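PDB 4PIC: arginine phosphatase Ywle from Geobacillus stearothermophilus, which removes the phosphate group specifically from phosphorylated arginine residues of proteins, probably counteracting the protein arginine kinase McsB. Local coordinates for residues Ser47-Met52 / Glu124-Ala129. Residues are numbered along the deposited sequence; the frame is centred on the assembly and turned at random.
Sequences SVHAKM and EVYRAA
Ser47, the N-cap of helix 48-56, starts the contact with the phenol of Tyr126: its OG lies 3.3 Å from Tyr126 CE2, in an oblique approach near the hydroxyl end of the ring. Next, His49 CB sits over the centre of the tyrosine ring, 3.5 Å from the centroid and only 15° off the normal, a clear CH-pi contact. With CG anti to the carbonyl carbon (chi1 -78°), the imidazole turns its edge to the face of Tyr126 in an offset edge-to-face pair, planes at 71°, and its ND1 reaches to 3.7 Å from Tyr126 CD1. That nitrogen also makes a weak hydrogen bond to Gly121 O, which may help to set the turn of the ring. Ala50 closes the contact, its backbone N 3.6 Å from Tyr126 CD2. Tyr126 thus extends from helix 123-150 across to the start of helix 48-56, and it also touches Cys14 of the probable substrate-binding loop. With an alanine in its place, His49 CB would probably lose the face it rests on, and a gap is likely to open beside Cys14. The chemistry is dispersive and CH-pi in the main, so the joint between the two helices, next to the phosphate-binding loop, depends on shape and on the tilt of the phenol.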
loop_
_atom_site.group_PDB
_atom_site.type_symbol
_atom_site.label_atom_id
_atom_site.label_comp_id
_atom_site.label_asym_id
_atom_site.label_seq_id
_atom_site.Cartn_x
_atom_site.Cartn_y
_atom_site.Cartn_z
ATOM N N SER A 47 6.219 -17.287 -0.390
ATOM C CA SER A 47 5.171 -18.180 -0.873
ATOM C C SER A 47 5.766 -19.465 -1.442
ATOM O O SER A 47 6.947 -19.523 -1.800
ATOM C CB SER A 47 4.289 -17.503 -1.916
ATOM O OG SER A 47 4.997 -17.294 -3.116
ATOM N N VAL A 48 4.955 -20.513 -1.501
ATOM C CA VAL A 48 5.486 -21.813 -1.880
ATOM C C VAL A 48 6.072 -21.824 -3.288
ATOM O O VAL A 48 7.119 -22.429 -3.516
ATOM C CB VAL A 48 4.438 -22.956 -1.683
ATOM C CG1 VAL A 48 3.238 -22.783 -2.616
ATOM C CG2 VAL A 48 5.089 -24.297 -1.888
ATOM N N HIS A 49 5.436 -21.135 -4.232
ATOM C CA HIS A 49 5.964 -21.115 -5.592
ATOM C C HIS A 49 7.268 -20.327 -5.660
ATOM O O HIS A 49 8.152 -20.681 -6.436
ATOM C CB HIS A 49 4.959 -20.544 -6.592
ATOM C CG HIS A 49 3.874 -21.501 -6.983
ATOM N ND1 HIS A 49 2.704 -21.085 -7.582
ATOM C CD2 HIS A 49 3.790 -22.849 -6.882
ATOM C CE1 HIS A 49 1.938 -22.135 -7.821
ATOM N NE2 HIS A 49 2.569 -23.216 -7.404
ATOM N N ALA A 50 7.387 -19.270 -4.852
ATOM C CA ALA A 50 8.643 -18.512 -4.797
ATOM C C ALA A 50 9.732 -19.438 -4.272
ATOM O O ALA A 50 10.840 -19.500 -4.826
ATOM C CB ALA A 50 8.507 -17.280 -3.912
ATOM N N LYS A 51 9.434 -20.173 -3.208
ATOM C CA LYS A 51 10.411 -21.120 -2.682
ATOM C C LYS A 51 10.781 -22.172 -3.709
ATOM O O LYS A 51 11.948 -22.523 -3.850
ATOM C CB LYS A 51 9.883 -21.813 -1.431
ATOM C CG LYS A 51 9.806 -20.933 -0.201
ATOM C CD LYS A 51 9.593 -21.835 0.999
ATOM C CE LYS A 51 9.303 -21.067 2.259
ATOM N NZ LYS A 51 9.175 -22.018 3.405
HETATM N N MSE A 52 9.802 -22.670 -4.442
HETATM C CA MSE A 52 10.072 -23.701 -5.430
HETATM C C MSE A 52 10.966 -23.220 -6.557
HETATM O O MSE A 52 11.938 -23.888 -6.899
HETATM C CB MSE A 52 8.772 -24.244 -6.003
HETATM C CG MSE A 52 8.081 -25.239 -5.095
HETATM SE SE MSE A 52 6.285 -25.646 -5.708
HETATM C CE MSE A 52 5.841 -27.025 -4.437
ATOM N N GLU A 124 4.561 -21.170 -13.280
ATOM C CA GLU A 124 5.187 -20.672 -14.498
ATOM C C GLU A 124 5.395 -19.164 -14.473
ATOM O O GLU A 124 6.385 -18.661 -15.002
ATOM C CB GLU A 124 4.375 -21.067 -15.738
ATOM C CG GLU A 124 4.445 -22.549 -16.097
ATOM C CD GLU A 124 3.538 -23.411 -15.248
ATOM O OE1 GLU A 124 2.597 -22.865 -14.637
ATOM O OE2 GLU A 124 3.767 -24.639 -15.197
ATOM N N VAL A 125 4.474 -18.440 -13.850
ATOM C CA VAL A 125 4.619 -16.991 -13.769
ATOM C C VAL A 125 5.650 -16.607 -12.705
ATOM O O VAL A 125 6.376 -15.631 -12.870
ATOM C CB VAL A 125 3.279 -16.281 -13.529
ATOM C CG1 VAL A 125 3.438 -14.779 -13.736
ATOM C CG2 VAL A 125 2.234 -16.830 -14.490
ATOM N N TYR A 126 5.719 -17.374 -11.621
ATOM C CA TYR A 126 6.807 -17.198 -10.658
ATOM C C TYR A 126 8.157 -17.421 -11.313
ATOM O O TYR A 126 9.124 -16.701 -11.036
ATOM C CB TYR A 126 6.654 -18.157 -9.482
ATOM C CG TYR A 126 5.665 -17.660 -8.445
ATOM C CD1 TYR A 126 4.299 -17.889 -8.589
ATOM C CD2 TYR A 126 6.099 -16.975 -7.314
ATOM C CE1 TYR A 126 3.398 -17.429 -7.643
ATOM C CE2 TYR A 126 5.203 -16.512 -6.364
ATOM C CZ TYR A 126 3.855 -16.750 -6.536
ATOM O OH TYR A 126 2.940 -16.301 -5.603
ATOM N N ARG A 127 8.235 -18.417 -12.189
ATOM C CA ARG A 127 9.488 -18.708 -12.872
ATOM C C ARG A 127 9.841 -17.568 -13.819
ATOM O O ARG A 127 10.992 -17.170 -13.908
ATOM C CB ARG A 127 9.403 -20.046 -13.621
ATOM C CG ARG A 127 10.752 -20.614 -14.017
ATOM C CD ARG A 127 10.622 -22.020 -14.597
ATOM N NE ARG A 127 10.238 -22.995 -13.584
ATOM C CZ ARG A 127 9.128 -23.724 -13.625
ATOM N NH1 ARG A 127 8.281 -23.589 -14.639
ATOM N NH2 ARG A 127 8.862 -24.590 -12.658
ATOM N N ALA A 128 8.849 -17.026 -14.513
ATOM C CA ALA A 128 9.070 -15.904 -15.418
ATOM C C ALA A 128 9.620 -14.701 -14.651
ATOM O O ALA A 128 10.579 -14.039 -15.103
ATOM C CB ALA A 128 7.772 -15.535 -16.113
ATOM N N ALA A 129 9.019 -14.428 -13.491
ATOM C CA ALA A 129 9.471 -13.333 -12.632
ATOM C C ALA A 129 10.896 -13.586 -12.145
ATOM O O ALA A 129 11.742 -12.690 -12.170
ATOM C CB ALA A 129 8.531 -13.159 -11.450
#